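Carbohydrate binding family 6 (Clostridium thermocellum, PDB 5A8D) probably hydrolyses terminal alpha-L-arabinofuranosyl linkages of hemicellulose as a family 43 glycoside hydrolase. Local coordinates at residues F36-A41 and C53-D58; W97-W102 and Y117-N122; S264-H269 and V281-T286. One frame throughout, in Å; residues are numbered along the deposited sequence.

Contact 1. Residues F36-A41 and C53-D58; sequences FTADPA and CSHDSD
D39 and S54 grip each other through backbone and side chain where the first hairpin of the family 43 five-bladed beta-propeller, strands 40-45 and 48-55, begins to splay. S54 N donates to D39 O at 3.1 Å. In return D39 N donates to S54 OG, an N-H...O angle of 153°, so a hydroxyl takes the place of the backbone carbonyl expected in a regular ladder. The S54 torsion explains this: with chi1 at 57°, OG sits between the backbone N and the carbonyl carbon and is turned to the D39 amide. A weak approach of 3.4 Å joins S54 OG to D39 OD2, its proton not being settled. One residue further along, P40 and C53 form an antiparallel non-hydrogen-bonded pair, and C53 SG lies 4.1 Å from P40 CB. The C-H of A38 CA meets S54 O at 3.2 Å. At the far end, the poorly ordered D58 runs alongside F36, its CB lying in the plane of the ring, at the edge, 3.5 Å from F36 CE1.

Beyond S54 the two backbones part and water fills in. One molecule donates to T37 O and also bonds S54 OG; a second accepts from D56 N and lies in donor range of T37 O, with more acceptors around it than it has protons. S57 OG donates to D56 OD1 from above the carboxylate plane. Farther out, F36 packs on V321 of the second subunit, T37 OG1 and A38 O are both bonded by N266 ND2, and H55 NE2 is hydrogen-bonded to T72 OG1.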
loop_
_atom_site.group_PDB
_atom_site.type_symbol
_atom_site.label_atom_id
_atom_site.label_comp_id
_atom_site.label_asym_id
_atom_site.label_seq_id
_atom_site.Cartn_x
_atom_site.Cartn_y
_atom_site.Cartn_z
ATOM N N PHE A 36 -64.630 8.442 2.303
ATOM C CA PHE A 36 -64.872 9.188 1.080
ATOM C C PHE A 36 -64.152 8.625 -0.140
ATOM O O PHE A 36 -63.888 9.349 -1.103
ATOM C CB PHE A 36 -64.460 10.636 1.338
ATOM C CG PHE A 36 -65.242 11.281 2.449
ATOM C CD1 PHE A 36 -66.549 11.630 2.246
ATOM C CD2 PHE A 36 -64.686 11.485 3.706
ATOM C CE1 PHE A 36 -67.302 12.212 3.271
ATOM C CE2 PHE A 36 -65.431 12.055 4.736
ATOM C CZ PHE A 36 -66.746 12.427 4.518
ATOM N N THR A 37 -63.846 7.323 -0.111
ATOM C CA THR A 37 -63.146 6.694 -1.209
ATOM C C THR A 37 -63.750 5.323 -1.396
ATOM O O THR A 37 -64.740 4.981 -0.726
ATOM C CB THR A 37 -61.645 6.658 -0.934
ATOM O OG1 THR A 37 -60.913 6.347 -2.140
ATOM C CG2 THR A 37 -61.308 5.667 0.196
ATOM N N ALA A 38 -63.183 4.565 -2.306
ATOM C CA ALA A 38 -63.648 3.244 -2.614
ATOM C C ALA A 38 -62.453 2.312 -2.567
ATOM O O ALA A 38 -61.451 2.545 -3.247
ATOM C CB ALA A 38 -64.325 3.225 -3.973
ATOM N N ASP A 39 -62.547 1.268 -1.762
ATOM C CA ASP A 39 -61.470 0.289 -1.671
ATOM C C ASP A 39 -61.849 -0.951 -2.518
ATOM O O ASP A 39 -62.900 -1.500 -2.275
ATOM C CB ASP A 39 -61.329 -0.175 -0.231
ATOM C CG ASP A 39 -60.946 0.910 0.740
ATOM O OD1 ASP A 39 -60.296 1.896 0.345
ATOM O OD2 ASP A 39 -61.360 0.765 1.912
ATOM N N PRO A 40 -61.011 -1.388 -3.453
ATOM C CA PRO A 40 -61.375 -2.483 -4.329
ATOM C C PRO A 40 -60.869 -3.828 -3.918
ATOM O O PRO A 40 -59.897 -3.958 -3.150
ATOM C CB PRO A 40 -60.712 -2.102 -5.637
ATOM C CG PRO A 40 -59.473 -1.389 -5.228
ATOM C CD PRO A 40 -59.805 -0.690 -3.963
ATOM N N ALA A 41 -61.532 -4.869 -4.415
ATOM C CA ALA A 41 -61.090 -6.245 -4.259
ATOM C C ALA A 41 -61.527 -6.996 -5.507
ATOM O O ALA A 41 -62.384 -6.515 -6.214
ATOM C CB ALA A 41 -61.734 -6.890 -3.024
ATOM N N CYS A 53 -66.210 -3.083 -4.477
ATOM C CA CYS A 53 -65.729 -1.816 -3.895
ATOM C C CYS A 53 -66.519 -1.426 -2.668
ATOM O O CYS A 53 -67.724 -1.563 -2.655
ATOM C CB CYS A 53 -65.862 -0.685 -4.863
ATOM S SG CYS A 53 -64.551 -0.718 -6.101
ATOM N N SER A 54 -65.833 -0.953 -1.623
ATOM C CA SER A 54 -66.514 -0.330 -0.513
ATOM C C SER A 54 -66.967 1.073 -0.895
ATOM O O SER A 54 -66.347 1.764 -1.704
ATOM C CB SER A 54 -65.656 -0.252 0.776
ATOM O OG SER A 54 -64.443 0.449 0.535
ATOM N N HIS A 55 -68.078 1.468 -0.272
ATOM C CA HIS A 55 -68.619 2.832 -0.363
ATOM C C HIS A 55 -69.051 3.233 1.026
ATOM O O HIS A 55 -69.482 2.391 1.847
ATOM C CB HIS A 55 -69.786 2.931 -1.359
ATOM C CG HIS A 55 -69.405 2.474 -2.721
ATOM N ND1 HIS A 55 -68.605 3.223 -3.558
ATOM C CD2 HIS A 55 -69.603 1.287 -3.350
ATOM C CE1 HIS A 55 -68.351 2.530 -4.656
ATOM N NE2 HIS A 55 -68.948 1.357 -4.552
ATOM N N ASP A 56 -68.891 4.514 1.351
ATOM C CA ASP A 56 -69.387 4.915 2.641
ATOM C C ASP A 56 -70.204 6.212 2.481
ATOM O O ASP A 56 -71.455 6.172 2.549
ATOM C CB ASP A 56 -68.230 4.911 3.638
ATOM C CG ASP A 56 -68.691 5.149 5.078
ATOM O OD1 ASP A 56 -69.720 5.842 5.242
ATOM O OD2 ASP A 56 -68.001 4.678 6.013
ATOM N N SER A 57 -69.531 7.308 2.193
ATOM C CA SER A 57 -70.203 8.621 2.072
ATOM C C SER A 57 -69.512 9.364 0.913
ATOM O O SER A 57 -68.934 8.683 0.066
ATOM C CB SER A 57 -70.144 9.374 3.419
ATOM O OG SER A 57 -70.255 8.550 4.588
ATOM N N ASP A 58 -69.599 10.695 0.737
ATOM C CA ASP A 58 -70.746 11.611 0.984
ATOM C C ASP A 58 -70.740 12.633 -0.190
ATOM O O ASP A 58 -71.025 13.823 0.002
ATOM C CB ASP A 58 -70.624 12.391 2.318
ATOM C CG ASP A 58 -71.977 12.744 2.937
ATOM O OD1 ASP A 58 -72.810 13.382 2.249
ATOM O OD2 ASP A 58 -72.195 12.392 4.123
HETATM O O HOH W 1 -64.933 3.031 1.262
HETATM O O HOH W 2 -67.166 6.176 -0.158
#

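Contact 2. Residues W97-W102 and Y117-N122; sequences WASVSW and YGNGGN
W102 and G118 are joined by a reciprocal pair of backbone hydrogen bonds: W102 N to G118 O at 2.8 Å, with an N-H...O angle of 173°, and G118 N to W102 O at 2.9 Å. This is an antiparallel hydrogen-bonded pair.

Side-chain polar bonds centre on N119. Its OD1 accepts from two successive amides, S99 N at 2.9 Å, which comes from above the carbonyl plane, and V100 N at 3.0 Å, nearly along the C=O axis. With CG anti to the backbone N (chi1 -176°), the amide reaches across to the 97-102 loop, while ND2 turns back to N122 O. N119 thus ties the loop to a type I' turn, N119 to N122, which links strands 112-118 and 124-129 in the second blade of the beta-propeller; N119 is also the centre of an inverse gamma turn.

Contacts with ring faces come next. G120 CA stands 3.5 Å from the centroid of the W102 six-membered ring, 8° off its normal, a CH-pi contact, and V100 CG1 lies over the rim of the same face.

The remaining apolar and edge contacts lie around W97. A98 CB lies above the rim of one face of its indole and also sits at the edge of the Y117 ring, 3.9 Å from Y117 CE2. W97 CZ2 approaches Y117 OH at 3.5 Å, and both polar ends, W97 NE1 and Y117 OH, bond D138 OD2.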
loop_
_atom_site.group_PDB
_atom_site.type_symbol
_atom_site.label_atom_id
_atom_site.label_comp_id
_atom_site.label_asym_id
_atom_site.label_seq_id
_atom_site.Cartn_x
_atom_site.Cartn_y
_atom_site.Cartn_z
ATOM N N TRP A 97 -73.469 -6.984 14.171
ATOM C CA TRP A 97 -72.632 -6.161 15.061
ATOM C C TRP A 97 -72.002 -4.937 14.415
ATOM O O TRP A 97 -71.525 -4.053 15.124
ATOM C CB TRP A 97 -71.525 -7.067 15.671
ATOM C CG TRP A 97 -70.593 -7.574 14.593
ATOM C CD1 TRP A 97 -70.779 -8.683 13.808
ATOM C CD2 TRP A 97 -69.384 -6.965 14.135
ATOM N NE1 TRP A 97 -69.778 -8.785 12.884
ATOM C CE2 TRP A 97 -68.904 -7.749 13.062
ATOM C CE3 TRP A 97 -68.648 -5.835 14.526
ATOM C CZ2 TRP A 97 -67.752 -7.428 12.383
ATOM C CZ3 TRP A 97 -67.530 -5.517 13.873
ATOM C CH2 TRP A 97 -67.070 -6.311 12.796
ATOM N N ALA A 98 -71.896 -4.907 13.078
ATOM C CA ALA A 98 -71.128 -3.884 12.394
ATOM C C ALA A 98 -72.039 -2.858 11.735
ATOM O O ALA A 98 -73.177 -3.161 11.419
ATOM C CB ALA A 98 -70.240 -4.531 11.339
ATOM N N SER A 99 -71.509 -1.662 11.510
ATOM C CA SER A 99 -72.253 -0.585 10.843
ATOM C C SER A 99 -71.598 -0.082 9.546
ATOM O O SER A 99 -72.248 0.603 8.769
ATOM C CB SER A 99 -72.490 0.573 11.828
ATOM O OG SER A 99 -71.270 1.161 12.183
ATOM N N VAL A 100 -70.344 -0.460 9.307
ATOM C CA VAL A 100 -69.544 0.030 8.185
ATOM C C VAL A 100 -68.862 -1.172 7.528
ATOM O O VAL A 100 -68.632 -2.183 8.184
ATOM C CB VAL A 100 -68.544 1.050 8.807
ATOM C CG1 VAL A 100 -67.431 1.420 7.917
ATOM C CG2 VAL A 100 -69.326 2.320 9.213
ATOM N N SER A 101 -68.491 -1.053 6.248
ATOM C CA SER A 101 -67.777 -2.133 5.570
ATOM C C SER A 101 -66.768 -1.609 4.595
ATOM O O SER A 101 -67.056 -1.529 3.395
ATOM C CB SER A 101 -68.759 -3.077 4.860
ATOM O OG SER A 101 -69.516 -2.400 3.851
ATOM N N TRP A 102 -65.569 -1.284 5.094
ATOM C CA TRP A 102 -64.507 -0.800 4.283
ATOM C C TRP A 102 -63.656 -1.983 3.794
ATOM O O TRP A 102 -63.722 -3.097 4.317
ATOM C CB TRP A 102 -63.582 0.111 5.083
ATOM C CG TRP A 102 -64.170 1.357 5.611
ATOM C CD1 TRP A 102 -65.336 1.947 5.243
ATOM C CD2 TRP A 102 -63.579 2.220 6.593
ATOM N NE1 TRP A 102 -65.508 3.143 5.913
ATOM C CE2 TRP A 102 -64.456 3.313 6.772
ATOM C CE3 TRP A 102 -62.393 2.165 7.334
ATOM C CZ2 TRP A 102 -64.191 4.341 7.676
ATOM C CZ3 TRP A 102 -62.141 3.161 8.229
ATOM C CH2 TRP A 102 -63.025 4.227 8.407
ATOM N N TYR A 117 -64.172 -7.619 5.731
ATOM C CA TYR A 117 -64.430 -6.189 5.680
ATOM C C TYR A 117 -64.023 -5.568 6.983
ATOM O O TYR A 117 -63.995 -6.236 8.012
ATOM C CB TYR A 117 -65.913 -5.933 5.359
ATOM C CG TYR A 117 -66.893 -6.427 6.396
ATOM C CD1 TYR A 117 -67.366 -7.734 6.410
ATOM C CD2 TYR A 117 -67.357 -5.568 7.376
ATOM C CE1 TYR A 117 -68.234 -8.165 7.389
ATOM C CE2 TYR A 117 -68.235 -5.992 8.367
ATOM C CZ TYR A 117 -68.681 -7.281 8.358
ATOM O OH TYR A 117 -69.551 -7.683 9.351
ATOM N N GLY A 118 -63.807 -4.270 6.939
ATOM C CA GLY A 118 -63.481 -3.474 8.126
ATOM C C GLY A 118 -64.609 -2.603 8.587
ATOM O O GLY A 118 -65.072 -1.776 7.829
ATOM N N ASN A 119 -65.050 -2.811 9.824
ATOM C CA ASN A 119 -66.067 -1.977 10.441
ATOM C C ASN A 119 -65.508 -0.625 10.906
ATOM O O ASN A 119 -65.606 -0.274 12.082
ATOM C CB ASN A 119 -66.657 -2.723 11.636
ATOM C CG ASN A 119 -67.805 -1.959 12.303
ATOM O OD1 ASN A 119 -68.590 -1.333 11.633
ATOM N ND2 ASN A 119 -67.902 -2.028 13.637
ATOM N N GLY A 120 -64.940 0.156 9.994
ATOM C CA GLY A 120 -64.607 1.526 10.318
ATOM C C GLY A 120 -63.505 1.747 11.336
ATOM O O GLY A 120 -63.421 2.814 11.961
ATOM N N GLY A 121 -62.643 0.757 11.487
ATOM C CA GLY A 121 -61.620 0.783 12.489
ATOM C C GLY A 121 -61.991 0.014 13.751
ATOM O O GLY A 121 -61.113 -0.218 14.564
ATOM N N ASN A 122 -63.240 -0.433 13.867
ATOM C CA ASN A 122 -63.733 -1.165 15.032
ATOM C C ASN A 122 -64.019 -2.638 14.665
ATOM O O ASN A 122 -65.170 -3.047 14.615
ATOM C CB ASN A 122 -64.982 -0.487 15.592
ATOM C CG ASN A 122 -65.386 -1.046 16.936
ATOM O OD1 ASN A 122 -64.628 -1.779 17.567
ATOM N ND2 ASN A 122 -66.584 -0.699 17.387
#

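Contact 3. Residues S264-H269 and V281-T286; sequences SNNNHH and VYHNRT
H269 CA comes within 3.1 Å of V281 O, a C-H...O contact at the point where the two segments, running 164° apart, draw together as the last blade of the beta-propeller begins. Upstream of H269 the 264-268 loop stands off from the strand end, and a water bridges the gap. It accepts from H283 N at 2.8 Å and is placed to donate to N266 O and H268 O, with more acceptors around it than it has protons.

Among the side chains, N266 shapes the loop. Its OD1 accepts from H268 N at 3.0 Å, closing an Asx turn, and from H268 ND1 at 2.7 Å; the two donors come from opposite faces of the amide plane, fixing its rotation. The H268 ring, with OD1 in its plane, is held at the other end by D162 through NE2. At the periphery, the poorly ordered R285 brings NH2 to 2.9 Å from S264 OG, while S264 packs on V321 of the second subunit. H269 bonds S225 through NE2, and its ND1 donates to N267 O in the carbonyl plane at 2.9 Å.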
loop_
_atom_site.group_PDB
_atom_site.type_symbol
_atom_site.label_atom_id
_atom_site.label_comp_id
_atom_site.label_asym_id
_atom_site.label_seq_id
_atom_site.Cartn_x
_atom_site.Cartn_y
_atom_site.Cartn_z
ATOM N N SER A 264 -57.124 9.456 -2.215
ATOM C CA SER A 264 -57.141 9.939 -0.802
ATOM C C SER A 264 -56.721 8.947 0.306
ATOM O O SER A 264 -57.556 8.235 0.906
ATOM C CB SER A 264 -58.518 10.537 -0.517
ATOM O OG SER A 264 -59.547 9.677 -0.980
ATOM N N ASN A 265 -55.415 8.957 0.599
ATOM C CA ASN A 265 -54.750 7.967 1.468
ATOM C C ASN A 265 -55.275 6.567 1.158
ATOM O O ASN A 265 -55.678 5.799 2.081
ATOM C CB ASN A 265 -54.890 8.298 2.955
ATOM C CG ASN A 265 -54.428 9.720 3.296
ATOM O OD1 ASN A 265 -53.888 10.463 2.436
ATOM N ND2 ASN A 265 -54.651 10.116 4.553
ATOM N N ASN A 266 -55.306 6.280 -0.152
ATOM C CA ASN A 266 -55.893 5.039 -0.670
ATOM C C ASN A 266 -55.130 4.321 -1.803
ATOM O O ASN A 266 -55.393 4.462 -3.006
ATOM C CB ASN A 266 -57.363 5.228 -1.059
ATOM C CG ASN A 266 -58.045 3.895 -1.374
ATOM O OD1 ASN A 266 -57.502 2.830 -1.080
ATOM N ND2 ASN A 266 -59.231 3.950 -1.940
ATOM N N ASN A 267 -54.266 3.427 -1.358
ATOM C CA ASN A 267 -53.573 2.471 -2.214
ATOM C C ASN A 267 -54.039 1.054 -1.969
ATOM O O ASN A 267 -53.251 0.073 -2.117
ATOM C CB ASN A 267 -52.050 2.638 -2.025
ATOM C CG ASN A 267 -51.477 3.684 -2.932
ATOM O OD1 ASN A 267 -51.872 3.803 -4.081
ATOM N ND2 ASN A 267 -50.560 4.460 -2.441
ATOM N N HIS A 268 -55.321 0.896 -1.600
ATOM C CA HIS A 268 -55.930 -0.414 -1.544
ATOM C C HIS A 268 -55.996 -0.976 -2.941
ATOM O O HIS A 268 -56.219 -0.271 -3.901
ATOM C CB HIS A 268 -57.296 -0.404 -0.841
ATOM C CG HIS A 268 -57.140 -0.070 0.591
ATOM N ND1 HIS A 268 -57.083 1.226 1.041
ATOM C CD2 HIS A 268 -56.827 -0.858 1.643
ATOM C CE1 HIS A 268 -56.821 1.216 2.336
ATOM N NE2 HIS A 268 -56.629 -0.029 2.710
ATOM N N HIS A 269 -55.719 -2.263 -3.034
ATOM C CA HIS A 269 -55.465 -2.877 -4.372
ATOM C C HIS A 269 -55.700 -4.358 -4.317
ATOM O O HIS A 269 -55.743 -4.962 -3.227
ATOM C CB HIS A 269 -54.013 -2.612 -4.840
ATOM C CG HIS A 269 -52.972 -3.232 -3.960
ATOM N ND1 HIS A 269 -52.645 -2.725 -2.727
ATOM C CD2 HIS A 269 -52.225 -4.355 -4.112
ATOM C CE1 HIS A 269 -51.764 -3.520 -2.140
ATOM N NE2 HIS A 269 -51.507 -4.529 -2.953
ATOM N N VAL A 281 -55.352 -4.153 -9.753
ATOM C CA VAL A 281 -56.518 -3.307 -9.764
ATOM C C VAL A 281 -56.426 -2.358 -8.549
ATOM O O VAL A 281 -56.104 -2.785 -7.438
ATOM C CB VAL A 281 -57.870 -4.095 -9.879
ATOM C CG1 VAL A 281 -57.747 -5.500 -10.541
ATOM C CG2 VAL A 281 -58.595 -4.204 -8.604
ATOM N N TYR A 282 -56.674 -1.081 -8.809
ATOM C CA TYR A 282 -56.471 -0.073 -7.794
ATOM C C TYR A 282 -57.388 1.092 -8.059
ATOM O O TYR A 282 -57.980 1.185 -9.100
ATOM C CB TYR A 282 -55.002 0.302 -7.712
ATOM C CG TYR A 282 -54.433 0.871 -8.977
ATOM C CD1 TYR A 282 -54.030 0.053 -10.018
ATOM C CD2 TYR A 282 -54.347 2.245 -9.166
ATOM C CE1 TYR A 282 -53.555 0.549 -11.184
ATOM C CE2 TYR A 282 -53.828 2.766 -10.353
ATOM C CZ TYR A 282 -53.436 1.921 -11.361
ATOM O OH TYR A 282 -52.946 2.387 -12.570
ATOM N N HIS A 283 -57.576 1.939 -7.051
ATOM C CA HIS A 283 -58.530 3.057 -7.174
ATOM C C HIS A 283 -57.658 4.305 -7.315
ATOM O O HIS A 283 -56.718 4.511 -6.555
ATOM C CB HIS A 283 -59.525 3.089 -5.977
ATOM C CG HIS A 283 -60.515 4.221 -5.994
ATOM N ND1 HIS A 283 -61.777 4.114 -6.548
ATOM C CD2 HIS A 283 -60.445 5.467 -5.469
ATOM C CE1 HIS A 283 -62.421 5.260 -6.400
ATOM N NE2 HIS A 283 -61.637 6.099 -5.757
ATOM N N ASN A 284 -57.948 5.120 -8.327
ATOM C CA ASN A 284 -57.183 6.351 -8.510
ATOM C C ASN A 284 -57.967 7.266 -9.447
ATOM O O ASN A 284 -57.963 7.042 -10.648
ATOM C CB ASN A 284 -55.795 6.040 -9.045
ATOM C CG ASN A 284 -54.887 7.274 -9.140
ATOM O OD1 ASN A 284 -55.276 8.296 -9.709
ATOM N ND2 ASN A 284 -53.652 7.156 -8.643
ATOM N N ARG A 285 -58.651 8.263 -8.863
ATOM C CA ARG A 285 -59.441 9.265 -9.623
ATOM C C ARG A 285 -58.636 9.949 -10.707
ATOM O O ARG A 285 -59.094 10.039 -11.853
ATOM C CB ARG A 285 -60.009 10.363 -8.707
ATOM C CG ARG A 285 -61.195 9.956 -7.841
ATOM C CD ARG A 285 -61.424 10.916 -6.653
ATOM N NE ARG A 285 -61.541 10.223 -5.354
ATOM C CZ ARG A 285 -60.526 9.660 -4.680
ATOM N NH1 ARG A 285 -59.289 9.656 -5.181
ATOM N NH2 ARG A 285 -60.753 9.052 -3.509
ATOM N N THR A 286 -57.433 10.400 -10.352
ATOM C CA THR A 286 -56.569 11.131 -11.270
ATOM C C THR A 286 -56.201 10.286 -12.471
ATOM O O THR A 286 -56.416 10.697 -13.602
ATOM C CB THR A 286 -55.250 11.599 -10.594
ATOM O OG1 THR A 286 -55.539 12.237 -9.341
ATOM C CG2 THR A 286 -54.477 12.561 -11.503
HETATM O O HOH W 3 -56.269 2.213 -4.646
#

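In the fold
Each contact belongs to a different blade of the five-bladed propeller: contact 1 to the first sheet, contact 2 to the second, contact 3 to the last. Contact 1 lies between the others, its centre 12 Å from that of contact 2 and 10 Å from that of contact 3. Two probable hydrogen bonds reach contact 3, A38 O and T37 OG1 each 2.9 Å from N266 ND2, and join first blade to last. Toward contact 2, D56 OD2 lies 2.9 Å from W102 NE1. Contacts 2 and 3 are about 7 Å apart at their nearest atoms. The centres of contacts 1 and 3 lie about 11 and 10 Å from the chain centre, against 14 Å for contact 2, so they are probably nearer the family's central active site.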